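Local coordinates for protein alpha-galactosidase 1 (Saccharomyces cerevisiae, PDB 3LRK) that hydrolyses terminal, non-reducing alpha-D-galactose residues from alpha-galactosides, among them galactose oligosaccharides, galactomannans and galactolipids, at residues His279-Ala284 against Ala310-Ile315; Thr371-Ile376 against Leu447-Ile452; Ser389-Tyr394 against Tyr465-Ser470; Trp397-Asp402 against Phe440-Gly445. The protein carries 1 engineered substitution. All coordinates share one frame; numbering follows the deposited sequence.

Contact 1 comes first along the chain, joining two helices of the catalytic (beta/alpha)8 barrel; the other three belong to the C-terminal antiparallel beta domain. There the pairings interleave: contacts 2, 3 and 4 open in that order, then contact 4 closes, followed by 2 and 3. Contact 3 pairs strands 391-395 and 461-469, while strand 442-447, next to 391-395 at the sheet margin, carries one side of contact 4 and leads into contact 2. The centres of contacts 2 and 3 lie about 11 Å apart. Contacts 1 and 4, with centres about 13 Å apart, meet through Ser281 and Trp397, binding the barrel to the C-terminal domain.

Contact 1: His279-Ala284 against Ala310-Ile315; sequences HFSMWA and ASVIAI
With CG turned opposite its main-chain nitrogen (chi1 -172°), Phe280 sends its phenyl from the flank of helix 273-285 across to helix 310-316. Val312 answers with a chi1 of 173°, putting CG1 against that ring while CG2 takes the direction facing Ser281. The ring atom CE2 of Phe280 meets Val312 CG1 at 3.6 Å, in an oblique approach. Ile313 comes to the rim of the ring instead: its CG1 lies near the ring plane, 3.9 Å from Phe280 CZ. Ala284, one turn after Phe280, points directly at the other helix, and its CB touches Val312 CG1 at 3.6 Å, so the same methyl is wedged between an aromatic ring and a small residue. The two segments run at 28° with their axes 8.9 Å apart, as neighbouring helices on the outside of a (beta/alpha)8 barrel do; strand 290-292, the last of the barrel, lies between them in sequence. Ser281 suits the seam because its small side chain lets Val312 CG1 come within 4.0 Å of Ser281 CA. Its buried hydroxyl is bonded to Lys277 O and to the indole NE1 of Trp397, from the C-terminal domain. Beyond Ala284, where Ile315 CG2 is 4.3 Å from Ala284 O, that carbonyl is bonded by Asn316 ND2.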
loop_
_atom_site.group_PDB
_atom_site.type_symbol
_atom_site.label_atom_id
_atom_site.label_comp_id
_atom_site.label_asym_id
_atom_site.label_seq_id
_atom_site.Cartn_x
_atom_site.Cartn_y
_atom_site.Cartn_z
ATOM N N HIS A 279 -29.077 3.646 11.197
ATOM C CA HIS A 279 -28.644 2.657 10.210
ATOM C C HIS A 279 -29.518 2.697 8.940
ATOM O O HIS A 279 -28.995 2.815 7.825
ATOM C CB HIS A 279 -28.617 1.281 10.898
ATOM C CG HIS A 279 -28.382 0.112 9.990
ATOM N ND1 HIS A 279 -27.463 0.121 8.960
ATOM C CD2 HIS A 279 -28.911 -1.138 10.011
ATOM C CE1 HIS A 279 -27.471 -1.056 8.359
ATOM N NE2 HIS A 279 -28.334 -1.842 8.982
ATOM N N PHE A 280 -30.841 2.646 9.112
ATOM C CA PHE A 280 -31.772 2.700 7.983
ATOM C C PHE A 280 -31.686 4.035 7.232
ATOM O O PHE A 280 -31.632 4.051 5.999
ATOM C CB PHE A 280 -33.207 2.408 8.454
ATOM C CG PHE A 280 -34.209 2.265 7.341
ATOM C CD1 PHE A 280 -34.250 1.106 6.548
ATOM C CD2 PHE A 280 -35.146 3.277 7.100
ATOM C CE1 PHE A 280 -35.192 0.971 5.528
ATOM C CE2 PHE A 280 -36.095 3.156 6.087
ATOM C CZ PHE A 280 -36.126 2.010 5.290
ATOM N N SER A 281 -31.639 5.138 7.983
ATOM C CA SER A 281 -31.563 6.487 7.410
ATOM C C SER A 281 -30.274 6.720 6.628
ATOM O O SER A 281 -30.302 7.337 5.561
ATOM C CB SER A 281 -31.683 7.558 8.496
ATOM O OG SER A 281 -32.915 7.455 9.192
ATOM N N MET A 282 -29.148 6.240 7.160
ATOM C CA MET A 282 -27.860 6.450 6.483
ATOM C C MET A 282 -27.704 5.593 5.212
ATOM O O MET A 282 -27.233 6.093 4.189
ATOM C CB MET A 282 -26.676 6.311 7.448
ATOM C CG MET A 282 -26.564 7.469 8.479
ATOM S SD MET A 282 -26.738 9.134 7.783
ATOM C CE MET A 282 -25.331 9.122 6.664
ATOM N N TRP A 283 -28.135 4.333 5.273
ATOM C CA TRP A 283 -28.214 3.465 4.079
ATOM C C TRP A 283 -29.124 4.085 3.007
ATOM O O TRP A 283 -28.783 4.091 1.818
ATOM C CB TRP A 283 -28.704 2.053 4.445
ATOM C CG TRP A 283 -27.633 0.994 4.787
ATOM C CD1 TRP A 283 -27.550 -0.272 4.266
ATOM C CD2 TRP A 283 -26.534 1.114 5.715
ATOM N NE1 TRP A 283 -26.474 -0.951 4.813
ATOM C CE2 TRP A 283 -25.836 -0.122 5.703
ATOM C CE3 TRP A 283 -26.070 2.142 6.557
ATOM C CZ2 TRP A 283 -24.701 -0.354 6.498
ATOM C CZ3 TRP A 283 -24.932 1.909 7.346
ATOM C CH2 TRP A 283 -24.259 0.671 7.302
ATOM N N ALA A 284 -30.276 4.623 3.413
ATOM C CA ALA A 284 -31.131 5.328 2.449
ATOM C C ALA A 284 -30.392 6.512 1.806
ATOM O O ALA A 284 -30.382 6.674 0.573
ATOM C CB ALA A 284 -32.433 5.790 3.106
ATOM N N ALA A 310 -41.982 5.579 4.794
ATOM C CA ALA A 310 -42.081 6.042 3.410
ATOM C C ALA A 310 -41.204 7.251 3.106
ATOM O O ALA A 310 -40.621 7.335 2.033
ATOM C CB ALA A 310 -43.534 6.337 3.056
ATOM N N SER A 311 -41.113 8.162 4.071
ATOM C CA SER A 311 -40.341 9.401 3.964
ATOM C C SER A 311 -38.850 9.128 3.732
ATOM O O SER A 311 -38.174 9.825 2.966
ATOM C CB SER A 311 -40.500 10.183 5.267
ATOM O OG SER A 311 -40.384 11.564 5.018
ATOM N N VAL A 312 -38.341 8.115 4.420
ATOM C CA VAL A 312 -36.926 7.763 4.328
ATOM C C VAL A 312 -36.633 6.977 3.040
ATOM O O VAL A 312 -35.613 7.214 2.380
ATOM C CB VAL A 312 -36.455 7.031 5.607
ATOM C CG1 VAL A 312 -35.031 6.503 5.460
ATOM C CG2 VAL A 312 -36.550 7.962 6.820
ATOM N N ILE A 313 -37.530 6.060 2.679
ATOM C CA ILE A 313 -37.451 5.326 1.405
ATOM C C ILE A 313 -37.483 6.273 0.193
ATOM O O ILE A 313 -36.768 6.061 -0.798
ATOM C CB ILE A 313 -38.570 4.258 1.288
ATOM C CG1 ILE A 313 -38.461 3.231 2.424
ATOM C CG2 ILE A 313 -38.531 3.553 -0.088
ATOM C CD1 ILE A 313 -39.675 2.281 2.536
ATOM N N ALA A 314 -38.286 7.335 0.292
ATOM C CA ALA A 314 -38.378 8.321 -0.778
ATOM C C ALA A 314 -37.026 9.016 -1.044
ATOM O O ALA A 314 -36.728 9.358 -2.186
ATOM C CB ALA A 314 -39.465 9.346 -0.469
ATOM N N ILE A 315 -36.229 9.212 0.008
ATOM C CA ILE A 315 -34.848 9.706 -0.116
ATOM C C ILE A 315 -34.011 8.732 -0.944
ATOM O O ILE A 315 -33.338 9.140 -1.890
ATOM C CB ILE A 315 -34.161 9.926 1.267
ATOM C CG1 ILE A 315 -34.902 10.988 2.101
ATOM C CG2 ILE A 315 -32.661 10.291 1.105
ATOM C CD1 ILE A 315 -35.061 12.359 1.409
#

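Contact 2: Thr371-Ile376 against Leu447-Ile452; sequences TTLEEI and LSPNAI
The peptide between Ser448 and Pro449 offers one flat face to Leu373: the methyl CD1 of Leu373 sits over the C-N bond, 3.6 Å from Pro449 N and 3.7 Å from Ser448 C. Ser448 O of the same peptide accepts from a water lying out of the peptide plane, toward the Leu373 side. The second flat group, the Glu375 carboxylate, is held at its OE1 edge, where the anti lone pair accepts from Thr371 OG1 at 2.7 Å; Trp328 NE1 bonds the same oxygen. In the C-terminal beta domain this contact joins the start of helix 373-376 to a type II turn, Ser448 to Ala451, leaving edge strand 442-447. Proline suits the second turn position and asparagine, with phi 74°, the third. Thr372 is the helix N-cap, its OG1 placed by chi1 64° to accept a weak bond from Glu375 N. The water joins the two segments: it accepts from Leu373 N at 2.9 Å and donates to Ser448 O and Ala451 O, giving a helix-start NH a partner. Deeper in, Leu373 and Leu447 run alongside each other with opposite headings, CD2 of the former 3.8 Å from CD1 of the latter. Ile376 meets Leu447 tip to tip, CD1 to CD1 at 3.7 Å.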
loop_
_atom_site.group_PDB
_atom_site.type_symbol
_atom_site.label_atom_id
_atom_site.label_comp_id
_atom_site.label_asym_id
_atom_site.label_seq_id
_atom_site.Cartn_x
_atom_site.Cartn_y
_atom_site.Cartn_z
ATOM N N THR A 371 -25.990 22.962 12.903
ATOM C CA THR A 371 -25.401 23.333 11.625
ATOM C C THR A 371 -26.018 24.640 11.110
ATOM O O THR A 371 -26.885 25.226 11.765
ATOM C CB THR A 371 -25.509 22.181 10.580
ATOM O OG1 THR A 371 -24.752 22.531 9.416
ATOM C CG2 THR A 371 -26.963 21.898 10.194
ATOM N N THR A 372 -25.540 25.096 9.954
ATOM C CA THR A 372 -25.998 26.331 9.318
ATOM C C THR A 372 -26.258 26.039 7.849
ATOM O O THR A 372 -25.870 24.981 7.354
ATOM C CB THR A 372 -24.915 27.439 9.388
ATOM O OG1 THR A 372 -23.768 27.023 8.642
ATOM C CG2 THR A 372 -24.490 27.738 10.833
ATOM N N LEU A 373 -26.890 26.980 7.146
ATOM C CA LEU A 373 -27.089 26.866 5.697
ATOM C C LEU A 373 -25.776 26.764 4.922
ATOM O O LEU A 373 -25.714 26.089 3.887
ATOM C CB LEU A 373 -27.915 28.040 5.152
ATOM C CG LEU A 373 -29.390 28.164 5.554
ATOM C CD1 LEU A 373 -29.970 29.464 4.987
ATOM C CD2 LEU A 373 -30.210 26.958 5.098
ATOM N N GLU A 374 -24.737 27.439 5.418
ATOM C CA GLU A 374 -23.412 27.419 4.781
ATOM C C GLU A 374 -22.825 26.007 4.762
ATOM O O GLU A 374 -22.270 25.591 3.747
ATOM C CB GLU A 374 -22.443 28.400 5.459
ATOM C CG GLU A 374 -22.877 29.871 5.388
ATOM C CD GLU A 374 -21.803 30.849 5.862
ATOM O OE1 GLU A 374 -20.738 30.401 6.344
ATOM O OE2 GLU A 374 -22.026 32.077 5.749
ATOM N N GLU A 375 -22.975 25.281 5.872
ATOM C CA GLU A 375 -22.518 23.889 5.986
ATOM C C GLU A 375 -23.398 22.923 5.204
ATOM O O GLU A 375 -22.885 22.035 4.517
ATOM C CB GLU A 375 -22.471 23.435 7.442
ATOM C CG GLU A 375 -21.408 24.090 8.297
ATOM C CD GLU A 375 -21.167 23.327 9.586
ATOM O OE1 GLU A 375 -22.119 22.705 10.110
ATOM O OE2 GLU A 375 -20.014 23.341 10.070
ATOM N N ILE A 376 -24.716 23.084 5.332
ATOM C CA ILE A 376 -25.686 22.265 4.599
ATOM C C ILE A 376 -25.470 22.377 3.087
ATOM O O ILE A 376 -25.370 21.363 2.390
ATOM C CB ILE A 376 -27.145 22.646 4.954
ATOM C CG1 ILE A 376 -27.470 22.223 6.390
ATOM C CG2 ILE A 376 -28.120 22.029 3.958
ATOM C CD1 ILE A 376 -28.704 22.907 6.981
ATOM N N LEU A 447 -35.102 27.470 8.591
ATOM C CA LEU A 447 -33.729 27.926 8.763
ATOM C C LEU A 447 -33.467 29.110 7.844
ATOM O O LEU A 447 -33.564 28.988 6.624
ATOM C CB LEU A 447 -32.733 26.796 8.470
ATOM C CG LEU A 447 -31.467 26.634 9.324
ATOM C CD1 LEU A 447 -30.515 25.650 8.658
ATOM C CD2 LEU A 447 -30.751 27.945 9.613
ATOM N N SER A 448 -33.140 30.248 8.451
ATOM C CA SER A 448 -32.859 31.487 7.731
ATOM C C SER A 448 -31.350 31.694 7.607
ATOM O O SER A 448 -30.582 31.105 8.371
ATOM C CB SER A 448 -33.477 32.687 8.468
ATOM O OG SER A 448 -34.846 32.473 8.756
ATOM N N PRO A 449 -30.914 32.536 6.651
ATOM C CA PRO A 449 -29.502 32.904 6.623
ATOM C C PRO A 449 -29.038 33.436 7.981
ATOM O O PRO A 449 -29.827 34.046 8.714
ATOM C CB PRO A 449 -29.457 34.017 5.578
ATOM C CG PRO A 449 -30.583 33.724 4.677
ATOM C CD PRO A 449 -31.666 33.178 5.556
ATOM N N ASN A 450 -27.772 33.179 8.309
ATOM C CA ASN A 450 -27.132 33.649 9.550
ATOM C C ASN A 450 -27.567 32.908 10.825
ATOM O O ASN A 450 -26.864 32.954 11.841
ATOM C CB ASN A 450 -27.276 35.178 9.726
ATOM C CG ASN A 450 -27.145 35.944 8.413
ATOM O OD1 ASN A 450 -26.188 35.757 7.656
ATOM N ND2 ASN A 450 -28.113 36.813 8.139
ATOM N N ALA A 451 -28.716 32.230 10.766
ATOM C CA ALA A 451 -29.248 31.472 11.901
ATOM C C ALA A 451 -28.633 30.067 11.994
ATOM O O ALA A 451 -28.054 29.569 11.024
ATOM C CB ALA A 451 -30.759 31.389 11.810
ATOM N N ILE A 452 -28.750 29.432 13.160
ATOM C CA ILE A 452 -28.283 28.049 13.299
ATOM C C ILE A 452 -29.431 27.071 13.572
ATOM O O ILE A 452 -30.395 27.403 14.267
ATOM C CB ILE A 452 -27.099 27.879 14.323
ATOM C CG1 ILE A 452 -27.596 27.634 15.752
ATOM C CG2 ILE A 452 -26.115 29.067 14.255
ATOM C CD1 ILE A 452 -26.586 26.918 16.635
HETATM O O HOH W 1 -27.947 29.356 8.505
#

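Contact 3: Ser389-Tyr394 against Tyr465-Ser470; sequences STWDIY and YRLRPS
Ile393 and Leu467 stand side by side on the buried face of two antiparallel strands, Ile393 CG1 to Leu467 CD2 at 3.8 Å, and this is the tightly filled half of the contact. Ile393 CG2 continues the packing as a CH-pi contact over the face of the Tyr465 ring, 3.9 Å from its centroid and offset toward the rim. Trp391 turns its indole beside the backbone N (chi1 -66°), which lays one face near Pro469 CA and brings CZ3 to 3.7 Å from Pro469 CG; its NE1 is bonded to Lys386 O. Branched and aromatic residues suit this interior of the C-terminal beta domain. Asp392 with Arg468 and Tyr394 with Arg466 are hydrogen-bonded pairs, Asp392 N reaching Arg468 O at 2.7 Å.

The opposite face is more open and polar. Tyr394 crosses the bent Arg468 chain, CE1 to Arg468 CD at 3.5 Å, with ring and guanidinium planes 58° apart. At the chain's last modelled residue, Ser470 N bonds Thr390 O at 3.2 Å, while a water spans Asp392 OD2 and Ser470 O. Arg466 and Arg468 share the single carboxylate of Asp354 in salt bridges, which probably offsets part of their charge and ties both to the loop holding Asp354, with Phe440 as a cation-pi partner of Arg468.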
loop_
_atom_site.group_PDB
_atom_site.type_symbol
_atom_site.label_atom_id
_atom_site.label_comp_id
_atom_site.label_asym_id
_atom_site.label_seq_id
_atom_site.Cartn_x
_atom_site.Cartn_y
_atom_site.Cartn_z
ATOM N N SER A 389 -31.608 32.299 0.925
ATOM C CA SER A 389 -33.014 31.920 1.090
ATOM C C SER A 389 -33.312 31.287 2.437
ATOM O O SER A 389 -32.403 30.845 3.147
ATOM C CB SER A 389 -33.442 30.946 -0.011
ATOM O OG SER A 389 -33.328 31.538 -1.287
ATOM N N THR A 390 -34.601 31.239 2.774
ATOM C CA THR A 390 -35.076 30.572 3.984
ATOM C C THR A 390 -35.604 29.183 3.614
ATOM O O THR A 390 -36.282 29.018 2.594
ATOM C CB THR A 390 -36.139 31.438 4.717
ATOM O OG1 THR A 390 -35.522 32.649 5.169
ATOM C CG2 THR A 390 -36.733 30.713 5.922
ATOM N N TRP A 391 -35.263 28.187 4.433
ATOM C CA TRP A 391 -35.624 26.795 4.158
ATOM C C TRP A 391 -36.476 26.223 5.270
ATOM O O TRP A 391 -36.142 26.371 6.444
ATOM C CB TRP A 391 -34.365 25.934 3.976
ATOM C CG TRP A 391 -33.574 26.310 2.760
ATOM C CD1 TRP A 391 -32.749 27.391 2.622
ATOM C CD2 TRP A 391 -33.549 25.622 1.501
ATOM N NE1 TRP A 391 -32.211 27.419 1.358
ATOM C CE2 TRP A 391 -32.683 26.344 0.650
ATOM C CE3 TRP A 391 -34.173 24.464 1.013
ATOM C CZ2 TRP A 391 -32.417 25.944 -0.665
ATOM C CZ3 TRP A 391 -33.911 24.068 -0.294
ATOM C CH2 TRP A 391 -33.041 24.809 -1.118
ATOM N N ASP A 392 -37.572 25.568 4.893
ATOM C CA ASP A 392 -38.415 24.855 5.844
ATOM C C ASP A 392 -37.788 23.512 6.193
ATOM O O ASP A 392 -37.360 22.773 5.303
ATOM C CB ASP A 392 -39.817 24.648 5.273
ATOM C CG ASP A 392 -40.640 25.937 5.254
ATOM O OD1 ASP A 392 -40.280 26.887 5.979
ATOM O OD2 ASP A 392 -41.647 25.987 4.512
ATOM N N ILE A 393 -37.725 23.222 7.488
ATOM C CA ILE A 393 -37.165 21.972 7.987
ATOM C C ILE A 393 -38.290 20.963 8.176
ATOM O O ILE A 393 -39.281 21.249 8.855
ATOM C CB ILE A 393 -36.425 22.169 9.333
ATOM C CG1 ILE A 393 -35.387 23.295 9.226
ATOM C CG2 ILE A 393 -35.771 20.856 9.803
ATOM C CD1 ILE A 393 -34.849 23.772 10.561
ATOM N N TYR A 394 -38.137 19.791 7.565
ATOM C CA TYR A 394 -39.056 18.687 7.777
ATOM C C TYR A 394 -38.344 17.538 8.492
ATOM O O TYR A 394 -37.247 17.139 8.091
ATOM C CB TYR A 394 -39.623 18.197 6.447
ATOM C CG TYR A 394 -40.639 19.118 5.814
ATOM C CD1 TYR A 394 -40.245 20.295 5.177
ATOM C CD2 TYR A 394 -41.996 18.803 5.837
ATOM C CE1 TYR A 394 -41.181 21.143 4.586
ATOM C CE2 TYR A 394 -42.941 19.644 5.246
ATOM C CZ TYR A 394 -42.524 20.806 4.624
ATOM O OH TYR A 394 -43.448 21.642 4.044
ATOM N N TYR A 465 -33.351 15.137 8.290
ATOM C CA TYR A 465 -34.230 16.192 7.762
ATOM C C TYR A 465 -34.302 16.300 6.248
ATOM O O TYR A 465 -33.326 16.032 5.540
ATOM C CB TYR A 465 -33.794 17.573 8.259
ATOM C CG TYR A 465 -33.675 17.737 9.749
ATOM C CD1 TYR A 465 -32.474 18.157 10.312
ATOM C CD2 TYR A 465 -34.755 17.486 10.596
ATOM C CE1 TYR A 465 -32.341 18.331 11.682
ATOM C CE2 TYR A 465 -34.629 17.648 11.977
ATOM C CZ TYR A 465 -33.419 18.076 12.505
ATOM O OH TYR A 465 -33.270 18.246 13.857
ATOM N N ARG A 466 -35.461 16.749 5.769
ATOM C CA ARG A 466 -35.601 17.230 4.406
ATOM C C ARG A 466 -35.843 18.741 4.454
ATOM O O ARG A 466 -36.762 19.204 5.130
ATOM C CB ARG A 466 -36.738 16.507 3.676
ATOM C CG ARG A 466 -36.786 16.798 2.184
ATOM C CD ARG A 466 -37.713 15.861 1.425
ATOM N NE ARG A 466 -37.667 16.163 -0.003
ATOM C CZ ARG A 466 -37.651 15.259 -0.979
ATOM N NH1 ARG A 466 -37.680 13.964 -0.697
ATOM N NH2 ARG A 466 -37.587 15.654 -2.246
ATOM N N LEU A 467 -34.992 19.501 3.764
ATOM C CA LEU A 467 -35.151 20.956 3.658
ATOM C C LEU A 467 -35.837 21.333 2.355
ATOM O O LEU A 467 -35.488 20.822 1.291
ATOM C CB LEU A 467 -33.802 21.690 3.767
ATOM C CG LEU A 467 -32.950 21.648 5.049
ATOM C CD1 LEU A 467 -32.149 22.935 5.203
ATOM C CD2 LEU A 467 -33.749 21.400 6.311
ATOM N N ARG A 468 -36.815 22.234 2.445
ATOM C CA ARG A 468 -37.590 22.670 1.281
ATOM C C ARG A 468 -37.600 24.195 1.232
ATOM O O ARG A 468 -37.626 24.841 2.282
ATOM C CB ARG A 468 -39.032 22.143 1.346
ATOM C CG ARG A 468 -39.165 20.649 1.633
ATOM C CD ARG A 468 -40.544 20.134 1.263
ATOM N NE ARG A 468 -40.746 20.144 -0.187
ATOM C CZ ARG A 468 -41.917 19.973 -0.791
ATOM N NH1 ARG A 468 -43.022 19.767 -0.079
ATOM N NH2 ARG A 468 -41.981 20.006 -2.118
ATOM N N PRO A 469 -37.562 24.782 0.020
ATOM C CA PRO A 469 -37.610 26.243 -0.040
ATOM C C PRO A 469 -38.956 26.743 0.473
ATOM O O PRO A 469 -39.995 26.234 0.053
ATOM C CB PRO A 469 -37.457 26.544 -1.539
ATOM C CG PRO A 469 -36.892 25.283 -2.139
ATOM C CD PRO A 469 -37.478 24.180 -1.325
ATOM N N SER A 470 -38.923 27.702 1.396
ATOM C CA SER A 470 -40.134 28.288 1.980
ATOM C C SER A 470 -41.060 28.881 0.918
ATOM O O SER A 470 -42.286 28.775 1.023
ATOM C CB SER A 470 -39.765 29.371 2.997
ATOM O OG SER A 470 -38.923 28.857 4.010
HETATM O O HOH W 2 -43.206 28.326 3.458
#

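Contact 4: Trp397-Asp402 against Phe440-Gly445; sequences WANRVD and FGQKIG
Gln442 meets Ala398 at the base of its side chain: its CB lies 3.5 Å from Ala398 CB, and the small alanine suits so close a passage of two backbones, with Gly441 CA only 5.1 Å from Ala398 CA. From there CG stands anti to the backbone N (chi1 -172°) and climbs away from the alanine methyl. A bend at chi2, 100°, then turns the amide toward Asn399. At the tip OE1 is the atom that arrives, 3.5 Å from Asn399 ND2 and 4.0 Å from Asn399 OD1, while NE2 points away from that side chain. The two amides stand almost perpendicular, their planes 85° apart, and the pair does not make a hydrogen bond. Asn399 itself adopts the left-handed backbone region, which asparagine tolerates well, and turns the loop that runs toward helix 403-410. Gly441, with positive phi, ends helix 437-440 and sets the chain off into edge strand 442-447, a conformation that favours glycine. With little more than a methyl-methylene touch and a loose polar approach across it, the contact implies that the two segments are probably placed mainly by bonds outside it, Gln442 with Asp395 and Ala398 O with Gln309 NE2 of the barrel domain.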
loop_
_atom_site.group_PDB
_atom_site.type_symbol
_atom_site.label_atom_id
_atom_site.label_comp_id
_atom_site.label_asym_id
_atom_site.label_seq_id
_atom_site.Cartn_x
_atom_site.Cartn_y
_atom_site.Cartn_z
ATOM N N TRP A 397 -38.583 11.599 10.320
ATOM C CA TRP A 397 -39.029 10.535 11.231
ATOM C C TRP A 397 -40.391 10.791 11.896
ATOM O O TRP A 397 -40.934 9.919 12.577
ATOM C CB TRP A 397 -37.934 10.152 12.236
ATOM C CG TRP A 397 -36.929 9.245 11.576
ATOM C CD1 TRP A 397 -35.665 9.574 11.164
ATOM C CD2 TRP A 397 -37.135 7.877 11.193
ATOM N NE1 TRP A 397 -35.067 8.487 10.567
ATOM C CE2 TRP A 397 -35.947 7.434 10.571
ATOM C CE3 TRP A 397 -38.209 6.982 11.321
ATOM C CZ2 TRP A 397 -35.798 6.133 10.080
ATOM C CZ3 TRP A 397 -38.058 5.683 10.836
ATOM C CH2 TRP A 397 -36.862 5.275 10.219
ATOM N N ALA A 398 -40.943 11.977 11.660
ATOM C CA ALA A 398 -42.298 12.302 12.102
ATOM C C ALA A 398 -43.317 11.387 11.428
ATOM O O ALA A 398 -43.104 10.918 10.302
ATOM C CB ALA A 398 -42.616 13.747 11.804
ATOM N N ASN A 399 -44.418 11.129 12.128
ATOM C CA ASN A 399 -45.523 10.325 11.602
ATOM C C ASN A 399 -45.136 8.882 11.281
ATOM O O ASN A 399 -45.685 8.276 10.362
ATOM C CB ASN A 399 -46.161 10.991 10.370
ATOM C CG ASN A 399 -46.552 12.439 10.616
ATOM O OD1 ASN A 399 -46.903 12.821 11.735
ATOM N ND2 ASN A 399 -46.495 13.252 9.567
ATOM N N ARG A 400 -44.183 8.334 12.031
ATOM C CA ARG A 400 -43.831 6.933 11.860
ATOM C C ARG A 400 -44.947 6.077 12.469
ATOM O O ARG A 400 -45.636 6.511 13.399
ATOM C CB ARG A 400 -42.448 6.623 12.460
ATOM C CG ARG A 400 -42.444 5.685 13.636
ATOM C CD ARG A 400 -41.264 4.731 13.599
ATOM N NE ARG A 400 -40.226 5.139 14.525
ATOM C CZ ARG A 400 -39.420 4.315 15.193
ATOM N NH1 ARG A 400 -39.516 3.003 15.060
ATOM N NH2 ARG A 400 -38.516 4.825 16.011
ATOM N N VAL A 401 -45.146 4.881 11.926
ATOM C CA VAL A 401 -46.175 3.978 12.441
ATOM C C VAL A 401 -45.849 3.656 13.897
ATOM O O VAL A 401 -44.759 3.158 14.195
ATOM C CB VAL A 401 -46.284 2.675 11.598
ATOM C CG1 VAL A 401 -47.330 1.737 12.186
ATOM C CG2 VAL A 401 -46.611 2.993 10.138
ATOM N N ASP A 402 -46.778 3.962 14.805
ATOM C CA ASP A 402 -46.505 3.770 16.231
ATOM C C ASP A 402 -46.425 2.287 16.607
ATOM O O ASP A 402 -46.892 1.421 15.853
ATOM C CB ASP A 402 -47.454 4.589 17.139
ATOM C CG ASP A 402 -48.920 4.130 17.086
ATOM O OD1 ASP A 402 -49.210 2.940 16.844
ATOM O OD2 ASP A 402 -49.803 4.990 17.328
ATOM N N PHE A 440 -42.898 13.434 3.143
ATOM C CA PHE A 440 -42.085 14.580 3.559
ATOM C C PHE A 440 -41.830 14.655 5.061
ATOM O O PHE A 440 -40.927 15.366 5.506
ATOM C CB PHE A 440 -42.693 15.898 3.050
ATOM C CG PHE A 440 -42.491 16.125 1.583
ATOM C CD1 PHE A 440 -43.503 15.837 0.675
ATOM C CD2 PHE A 440 -41.274 16.614 1.101
ATOM C CE1 PHE A 440 -43.316 16.036 -0.690
ATOM C CE2 PHE A 440 -41.073 16.814 -0.262
ATOM C CZ PHE A 440 -42.103 16.529 -1.161
ATOM N N GLY A 441 -42.607 13.898 5.829
ATOM C CA GLY A 441 -42.607 14.021 7.280
ATOM C C GLY A 441 -43.341 15.285 7.691
ATOM O O GLY A 441 -44.246 15.743 6.990
ATOM N N GLN A 442 -42.931 15.862 8.815
ATOM C CA GLN A 442 -43.606 17.024 9.381
ATOM C C GLN A 442 -42.684 18.239 9.437
ATOM O O GLN A 442 -41.548 18.145 9.905
ATOM C CB GLN A 442 -44.117 16.693 10.784
ATOM C CG GLN A 442 -45.004 17.751 11.423
ATOM C CD GLN A 442 -46.493 17.434 11.324
ATOM O OE1 GLN A 442 -46.934 16.633 10.486
ATOM N NE2 GLN A 442 -47.278 18.070 12.188
ATOM N N LYS A 443 -43.190 19.377 8.966
ATOM C CA LYS A 443 -42.502 20.656 9.111
ATOM C C LYS A 443 -42.418 21.021 10.593
ATOM O O LYS A 443 -43.426 21.016 11.302
ATOM C CB LYS A 443 -43.216 21.753 8.315
ATOM C CG LYS A 443 -42.487 23.097 8.328
ATOM C CD LYS A 443 -43.238 24.143 7.540
ATOM C CE LYS A 443 -42.920 25.535 8.043
ATOM N NZ LYS A 443 -43.611 26.560 7.215
ATOM N N ILE A 444 -41.206 21.323 11.053
ATOM C CA ILE A 444 -40.937 21.578 12.469
ATOM C C ILE A 444 -40.352 22.969 12.694
ATOM O O ILE A 444 -40.105 23.374 13.830
ATOM C CB ILE A 444 -39.973 20.517 13.079
ATOM C CG1 ILE A 444 -38.631 20.487 12.322
ATOM C CG2 ILE A 444 -40.643 19.140 13.125
ATOM C CD1 ILE A 444 -37.483 19.917 13.121
ATOM N N GLY A 445 -40.124 23.691 11.605
ATOM C CA GLY A 445 -39.511 25.007 11.674
ATOM C C GLY A 445 -38.905 25.435 10.356
ATOM O O GLY A 445 -39.244 24.907 9.289
#